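Long-range contacts in Lon211 (Mycobacterium tuberculosis, PDB 6VBK), which is the N-terminal domain of an ATP-dependent Lon protease and probably helps to recognise and bind the protein substrates that the full enzyme degrades: residues V24-M28 / V100-R105; S104-T110 / V121-L126. All coordinates share one frame; numbering follows the deposited sequence.

Contact 1: residues V24-M28 / V100-R105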
ATOM      1  N   VAL B  24     -20.857  11.163   4.704  1.00 58.50           N
ATOM      2  CA  VAL B  24     -20.546  11.612   3.318  1.00 58.29           C
ATOM      3  C   VAL B  24     -20.085  10.390   2.520  1.00 67.50           C
ATOM      4  O   VAL B  24     -19.029   9.827   2.853  1.00 59.99           O
ATOM      5  CB  VAL B  24     -19.490  12.731   3.308  1.00 50.90           C
ATOM      6  CG1 VAL B  24     -19.165  13.177   1.894  1.00 55.05           C
ATOM      7  CG2 VAL B  24     -19.925  13.914   4.155  1.00 53.11           C
ATOM      8  N   LEU B  25     -20.875   9.987   1.525  1.00 53.37           N
ATOM      9  CA  LEU B  25     -20.535   8.848   0.692  1.00 58.47           C
ATOM     10  C   LEU B  25     -19.848   9.311  -0.583  1.00 55.89           C
ATOM     11  O   LEU B  25     -19.955  10.479  -0.968  1.00 61.95           O
ATOM     12  CB  LEU B  25     -21.798   8.049   0.348  1.00 66.95           C
ATOM     13  CG  LEU B  25     -22.534   7.431   1.538  1.00 67.99           C
ATOM     14  CD1 LEU B  25     -23.796   6.717   1.083  1.00 62.28           C
ATOM     15  CD2 LEU B  25     -21.620   6.481   2.295  1.00 65.12           C
ATOM     16  N   PRO B  26     -19.107   8.426  -1.251  1.00 52.49           N
ATOM     17  CA  PRO B  26     -18.499   8.802  -2.533  1.00 46.66           C
ATOM     18  C   PRO B  26     -19.554   9.257  -3.531  1.00 52.04           C
ATOM     19  O   PRO B  26     -20.619   8.649  -3.661  1.00 51.37           O
ATOM     20  CB  PRO B  26     -17.809   7.513  -2.988  1.00 58.79           C
ATOM     21  CG  PRO B  26     -17.508   6.791  -1.717  1.00 49.03           C
ATOM     22  CD  PRO B  26     -18.656   7.097  -0.797  1.00 48.34           C
ATOM     23  N   GLY B  27     -19.250  10.349  -4.232  1.00 46.87           N
ATOM     24  CA  GLY B  27     -20.173  10.937  -5.175  1.00 48.94           C
ATOM     25  C   GLY B  27     -21.026  12.060  -4.624  1.00 54.74           C
ATOM     26  O   GLY B  27     -21.722  12.722  -5.402  1.00 53.28           O
ATOM     27  N   MET B  28     -20.996  12.296  -3.315  1.00 50.16           N
ATOM     28  CA  MET B  28     -21.785  13.354  -2.699  1.00 53.99           C
ATOM     29  C   MET B  28     -20.955  14.623  -2.552  1.00 45.47           C
ATOM     30  O   MET B  28     -19.725  14.582  -2.459  1.00 44.26           O
ATOM     31  CB  MET B  28     -22.303  12.918  -1.327  1.00 55.76           C
ATOM     32  CG  MET B  28     -23.285  11.754  -1.353  1.00 54.75           C
ATOM     33  SD  MET B  28     -23.711  11.167   0.303  1.00 61.65           S
ATOM     34  CE  MET B  28     -24.400  12.648   1.040  1.00 50.06           C
ATOM     35  N   VAL B 100     -17.062  20.134   0.384  1.00 41.31           N
ATOM     36  CA  VAL B 100     -16.276  18.917   0.233  1.00 37.85           C
ATOM     37  C   VAL B 100     -17.015  17.964  -0.698  1.00 39.65           C
ATOM     38  O   VAL B 100     -18.250  17.897  -0.692  1.00 43.22           O
ATOM     39  CB  VAL B 100     -15.980  18.248   1.594  1.00 42.08           C
ATOM     40  CG1 VAL B 100     -17.256  17.708   2.230  1.00 40.43           C
ATOM     41  CG2 VAL B 100     -14.941  17.145   1.439  1.00 50.00           C
ATOM     42  N   ARG B 101     -16.250  17.242  -1.511  1.00 37.93           N
ATOM     43  CA  ARG B 101     -16.777  16.245  -2.432  1.00 36.44           C
ATOM     44  C   ARG B 101     -16.226  14.881  -2.050  1.00 40.23           C
ATOM     45  O   ARG B 101     -15.006  14.699  -1.979  1.00 41.62           O
ATOM     46  CB  ARG B 101     -16.408  16.585  -3.880  1.00 37.43           C
ATOM     47  CG  ARG B 101     -16.772  15.505  -4.893  1.00 44.79           C
ATOM     48  CD  ARG B 101     -16.310  15.901  -6.290  1.00 48.26           C
ATOM     49  NE  ARG B 101     -14.862  16.080  -6.353  1.00 68.75           N
ATOM     50  CZ  ARG B 101     -14.012  15.150  -6.774  1.00 81.80           C
ATOM     51  NH1 ARG B 101     -14.464  13.971  -7.178  1.00 95.47           N
ATOM     52  NH2 ARG B 101     -12.710  15.398  -6.795  1.00 76.55           N
ATOM     53  N   GLY B 102     -17.123  13.928  -1.799  1.00 42.04           N
ATOM     54  CA  GLY B 102     -16.705  12.560  -1.525  1.00 43.74           C
ATOM     55  C   GLY B 102     -16.225  11.853  -2.781  1.00 52.27           C
ATOM     56  O   GLY B 102     -16.925  11.822  -3.798  1.00 53.43           O
ATOM     57  N   VAL B 103     -15.036  11.260  -2.702  1.00 48.26           N
ATOM     58  CA  VAL B 103     -14.368  10.664  -3.860  1.00 50.21           C
ATOM     59  C   VAL B 103     -14.459   9.138  -3.830  1.00 64.03           C
ATOM     60  O   VAL B 103     -15.009   8.523  -4.746  1.00 64.65           O
ATOM     61  CB  VAL B 103     -12.897  11.133  -3.954  1.00 60.93           C
ATOM     62  CG1 VAL B 103     -12.182  10.488  -5.147  1.00 63.23           C
ATOM     63  CG2 VAL B 103     -12.816  12.649  -4.040  1.00 55.49           C
ATOM     64  N   SER B 104     -13.911   8.509  -2.789  1.00 45.16           N
ATOM     65  CA  SER B 104     -13.828   7.053  -2.752  1.00 47.75           C
ATOM     66  C   SER B 104     -13.783   6.562  -1.310  1.00 56.37           C
ATOM     67  O   SER B 104     -13.566   7.333  -0.371  1.00 57.14           O
ATOM     68  CB  SER B 104     -12.605   6.556  -3.532  1.00 60.03           C
ATOM     69  OG  SER B 104     -11.410   7.142  -3.039  1.00 57.42           O
ATOM     70  N   ARG B 105     -13.981   5.256  -1.143  1.00 49.07           N
ATOM     71  CA  ARG B 105     -13.922   4.651   0.179  1.00 52.10           C
ATOM     72  C   ARG B 105     -12.481   4.343   0.558  1.00 60.34           C
ATOM     73  O   ARG B 105     -11.681   3.901  -0.273  1.00 72.42           O
ATOM     74  CB  ARG B 105     -14.765   3.377   0.227  1.00 52.40           C
ATOM     75  CG  ARG B 105     -16.255   3.637   0.170  1.00 62.46           C
ATOM     76  CD  ARG B 105     -17.052   2.348   0.143  1.00 70.67           C
ATOM     77  NE  ARG B 105     -18.454   2.583   0.470  1.00 61.21           N
ATOM     78  CZ  ARG B 105     -19.364   3.007  -0.401  1.00 62.70           C
ATOM     79  NH1 ARG B 105     -19.022   3.245  -1.660  1.00 69.77           N
ATOM     80  NH2 ARG B 105     -20.617   3.196  -0.010  1.00 59.30           N
TER
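A type II beta turn, L25 to M28, sits against the middle of strand 96-112, and two backbone hydrogen bonds fasten it at G102. G27 N donates to G102 O at 2.8 Å; the bond is straight at the hydrogen, yet the donor stands above the carbonyl plane, 49° out of it. In return G102 N gives its hydrogen to M28 O, also at 2.8 Å. With no side chain at G102 the turn can lie close, and L25 O approaches G102 CA to 3.9 Å. P26 fills the next step along the strand, its CB 3.5 Å from V103 O and its CG over the S104 backbone. The extended chain of R105 crosses the proline at about a right angle, and P26 CD lies 3.9 Å above one face of the guanidinium, near its rim. L25 CD2 approaches the same group obliquely, 4.1 Å from R105 NH2. Beyond the turn, D173 and the carbonyls of V189 and L190 bind this guanidinium, linking the sheet to the helical part of the chain. The 25-28 turn leads directly into strand 29-33, which pairs antiparallel with strand 96-112 in the curled sheet of the Lon substrate-binding domain.

Contact 2: residues S104-T110 / V121-L126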
ATOM      1  N   SER B 104     -13.911   8.509  -2.789  1.00 45.16           N
ATOM      2  CA  SER B 104     -13.828   7.053  -2.752  1.00 47.75           C
ATOM      3  C   SER B 104     -13.783   6.562  -1.310  1.00 56.37           C
ATOM      4  O   SER B 104     -13.566   7.333  -0.371  1.00 57.14           O
ATOM      5  CB  SER B 104     -12.605   6.556  -3.532  1.00 60.03           C
ATOM      6  OG  SER B 104     -11.410   7.142  -3.039  1.00 57.42           O
ATOM      7  N   ARG B 105     -13.981   5.256  -1.143  1.00 49.07           N
ATOM      8  CA  ARG B 105     -13.922   4.651   0.179  1.00 52.10           C
ATOM      9  C   ARG B 105     -12.481   4.343   0.558  1.00 60.34           C
ATOM     10  O   ARG B 105     -11.681   3.901  -0.273  1.00 72.42           O
ATOM     11  CB  ARG B 105     -14.765   3.377   0.227  1.00 52.40           C
ATOM     12  CG  ARG B 105     -16.255   3.637   0.170  1.00 62.46           C
ATOM     13  CD  ARG B 105     -17.052   2.348   0.143  1.00 70.67           C
ATOM     14  NE  ARG B 105     -18.454   2.583   0.470  1.00 61.21           N
ATOM     15  CZ  ARG B 105     -19.364   3.007  -0.401  1.00 62.70           C
ATOM     16  NH1 ARG B 105     -19.022   3.245  -1.660  1.00 69.77           N
ATOM     17  NH2 ARG B 105     -20.617   3.196  -0.010  1.00 59.30           N
ATOM     18  N   VAL B 106     -12.151   4.587   1.823  1.00 57.32           N
ATOM     19  CA  VAL B 106     -10.804   4.383   2.342  1.00 54.81           C
ATOM     20  C   VAL B 106     -10.907   3.527   3.596  1.00 71.38           C
ATOM     21  O   VAL B 106     -11.603   3.901   4.549  1.00 71.96           O
ATOM     22  CB  VAL B 106     -10.095   5.712   2.648  1.00 59.84           C
ATOM     23  CG1 VAL B 106      -8.689   5.455   3.158  1.00 65.20           C
ATOM     24  CG2 VAL B 106     -10.059   6.598   1.412  1.00 55.28           C
ATOM     25  N   ARG B 107     -10.225   2.383   3.596  1.00 61.43           N
ATOM     26  CA  ARG B 107     -10.205   1.506   4.760  1.00 64.94           C
ATOM     27  C   ARG B 107      -9.226   2.057   5.790  1.00 77.60           C
ATOM     28  O   ARG B 107      -8.018   2.117   5.537  1.00 84.18           O
ATOM     29  CB  ARG B 107      -9.824   0.084   4.357  1.00 86.82           C
ATOM     30  CG  ARG B 107      -9.654  -0.865   5.532  1.00 91.81           C
ATOM     31  CD  ARG B 107      -9.958  -2.302   5.138  1.00101.36           C
ATOM     32  NE  ARG B 107     -11.356  -2.467   4.746  1.00109.75           N
ATOM     33  CZ  ARG B 107     -12.350  -2.686   5.600  1.00 97.63           C
ATOM     34  NH1 ARG B 107     -12.102  -2.769   6.901  1.00107.55           N
ATOM     35  NH2 ARG B 107     -13.591  -2.822   5.157  1.00 79.31           N
ATOM     36  N   ILE B 108      -9.747   2.452   6.951  1.00 70.80           N
ATOM     37  CA  ILE B 108      -8.926   3.099   7.968  1.00 72.19           C
ATOM     38  C   ILE B 108      -8.040   2.059   8.637  1.00 78.81           C
ATOM     39  O   ILE B 108      -8.527   1.050   9.161  1.00 93.50           O
ATOM     40  CB  ILE B 108      -9.802   3.827   8.994  1.00 67.59           C
ATOM     41  CG1 ILE B 108     -10.543   4.984   8.325  1.00 75.39           C
ATOM     42  CG2 ILE B 108      -8.958   4.324  10.159  1.00 72.47           C
ATOM     43  CD1 ILE B 108     -11.400   5.782   9.268  1.00 80.62           C
ATOM     44  N   GLY B 109      -6.732   2.302   8.625  1.00 83.65           N
ATOM     45  CA  GLY B 109      -5.787   1.385   9.228  1.00 93.81           C
ATOM     46  C   GLY B 109      -5.011   1.979  10.384  1.00 95.72           C
ATOM     47  O   GLY B 109      -5.596   2.540  11.315  1.00 88.03           O
ATOM     48  N   THR B 110      -3.687   1.865  10.331  1.00103.38           N
ATOM     49  CA  THR B 110      -2.839   2.321  11.423  1.00100.70           C
ATOM     50  C   THR B 110      -2.844   3.842  11.530  1.00 91.84           C
ATOM     51  O   THR B 110      -2.936   4.562  10.531  1.00 88.72           O
ATOM     52  CB  THR B 110      -1.405   1.826  11.228  1.00 97.83           C
ATOM     53  OG1 THR B 110      -0.945   2.193   9.920  1.00112.06           O
ATOM     54  CG2 THR B 110      -1.333   0.315  11.380  1.00 94.46           C
ATOM     55  N   VAL B 121      -4.309   9.324  10.120  1.00 57.54           N
ATOM     56  CA  VAL B 121      -4.410   7.872  10.053  1.00 64.74           C
ATOM     57  C   VAL B 121      -3.961   7.417   8.672  1.00 69.01           C
ATOM     58  O   VAL B 121      -3.999   8.172   7.698  1.00 66.57           O
ATOM     59  CB  VAL B 121      -5.842   7.358  10.340  1.00 73.00           C
ATOM     60  CG1 VAL B 121      -6.308   7.794  11.722  1.00 77.82           C
ATOM     61  CG2 VAL B 121      -6.806   7.835   9.265  1.00 67.21           C
ATOM     62  N   GLU B 122      -3.523   6.165   8.600  1.00 73.62           N
ATOM     63  CA  GLU B 122      -3.221   5.535   7.325  1.00 84.23           C
ATOM     64  C   GLU B 122      -4.465   4.846   6.784  1.00 81.67           C
ATOM     65  O   GLU B 122      -5.281   4.310   7.539  1.00 76.98           O
ATOM     66  CB  GLU B 122      -2.079   4.527   7.467  1.00 78.03           C
ATOM     67  CG  GLU B 122      -0.732   5.161   7.773  1.00 85.64           C
ATOM     68  CD  GLU B 122       0.384   4.141   7.871  1.00100.30           C
ATOM     69  OE1 GLU B 122       0.089   2.928   7.820  1.00104.31           O
ATOM     70  OE2 GLU B 122       1.556   4.551   7.998  1.00106.15           O
ATOM     71  N   GLY B 123      -4.610   4.869   5.462  1.00 78.89           N
ATOM     72  CA  GLY B 123      -5.786   4.297   4.836  1.00 87.22           C
ATOM     73  C   GLY B 123      -5.483   3.768   3.452  1.00 86.76           C
ATOM     74  O   GLY B 123      -4.474   4.120   2.833  1.00 81.06           O
ATOM     75  N   THR B 124      -6.386   2.919   2.965  1.00 75.54           N
ATOM     76  CA  THR B 124      -6.239   2.265   1.672  1.00 67.87           C
ATOM     77  C   THR B 124      -7.476   2.539   0.831  1.00 67.69           C
ATOM     78  O   THR B 124      -8.597   2.253   1.264  1.00 70.47           O
ATOM     79  CB  THR B 124      -6.035   0.758   1.838  1.00 77.66           C
ATOM     80  OG1 THR B 124      -4.834   0.520   2.580  1.00 83.50           O
ATOM     81  CG2 THR B 124      -5.932   0.082   0.479  1.00 85.02           C
ATOM     82  N   VAL B 125      -7.272   3.091  -0.367  1.00 61.12           N
ATOM     83  CA  VAL B 125      -8.382   3.287  -1.289  1.00 55.05           C
ATOM     84  C   VAL B 125      -8.954   1.933  -1.674  1.00 68.65           C
ATOM     85  O   VAL B 125      -8.221   1.021  -2.075  1.00 82.41           O
ATOM     86  CB  VAL B 125      -7.926   4.072  -2.527  1.00 73.22           C
ATOM     87  CG1 VAL B 125      -9.105   4.328  -3.455  1.00 66.48           C
ATOM     88  CG2 VAL B 125      -7.276   5.377  -2.116  1.00 65.92           C
ATOM     89  N   LEU B 126     -10.268   1.792  -1.545  1.00 73.33           N
ATOM     90  CA  LEU B 126     -10.942   0.533  -1.824  1.00 80.93           C
ATOM     91  C   LEU B 126     -11.438   0.530  -3.264  1.00 74.76           C
ATOM     92  O   LEU B 126     -12.032   1.508  -3.726  1.00 80.33           O
ATOM     93  CB  LEU B 126     -12.093   0.319  -0.843  1.00 80.90           C
ATOM     94  CG  LEU B 126     -11.597   0.333   0.606  1.00 77.11           C
ATOM     95  CD1 LEU B 126     -12.741   0.344   1.604  1.00 76.74           C
ATOM     96  CD2 LEU B 126     -10.670  -0.848   0.856  1.00 73.69           C
TER
HETATM   97  O   HOH W   1     -13.715   3.532  -3.938  1.00 73.04           O
HETATM   98  O   HOH W   2      -5.786   0.386   5.302  1.00 72.30           O
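R107 O is gripped twice: T124 N reaches it at 3.1 Å, and a water that donates to it at 2.8 Å also bonds T124 OG1, bridging the strands. The two strands, 96-112 and 120-125, form an antiparallel beta hairpin, and their N-to-C directions here make 139°. R107 N donates back to T124 O, which completes a hydrogen-bonded pair. Toward the hairpin's closed end the pairing continues with G109 N to E122 O, at 2.7 Å, and E122 N to T110 O, at 2.6 Å, the latter donor nearly in line with the C=O. In the other direction L126 N closes the row on R105 O.

The face carrying V106, I108 and V125 is closed in tightly at G123. V106 CG1, anti to its own backbone N (chi1 -179°), lies over the partner backbone, 3.4 Å from T124 N and 3.5 Å from G123 CA. I108 CG2 meets V121 CG2 at 4.2 Å, and L67 of strand 65-70 packs on V106, I108 and V121.

L126 points toward strand 104-110. Its two methyls lie along that strand, CD1 against R105 CB and CD2 against R107 CB, with CD2 also at the edge of the R107 guanidinium. R90 of the second subunit packs on T110 and T124. At the other end a second water joins the backbones, accepting from R105 N and donating to L126 O at 2.6 Å.

How the contacts relate
From the N terminus, the chain leaves strand 9-19 and passes the 24-28 segment, then runs through strand 29-33, helix 38-50 and strands 65-70 and 79-88 before strand 96-112 returns to that segment. Contact 1 therefore closes a long loop of 71 residues. Contact 2 follows in series, closing a short hairpin with ten residues between its segments; neither nests in the other. Their centres lie 13 Å apart, and S104 and R105 serve both. Strand 96-112 is the common element: its earlier half carries contact 1, while its later half pairs with strand 120-125, which in turn pairs with strand 9-19.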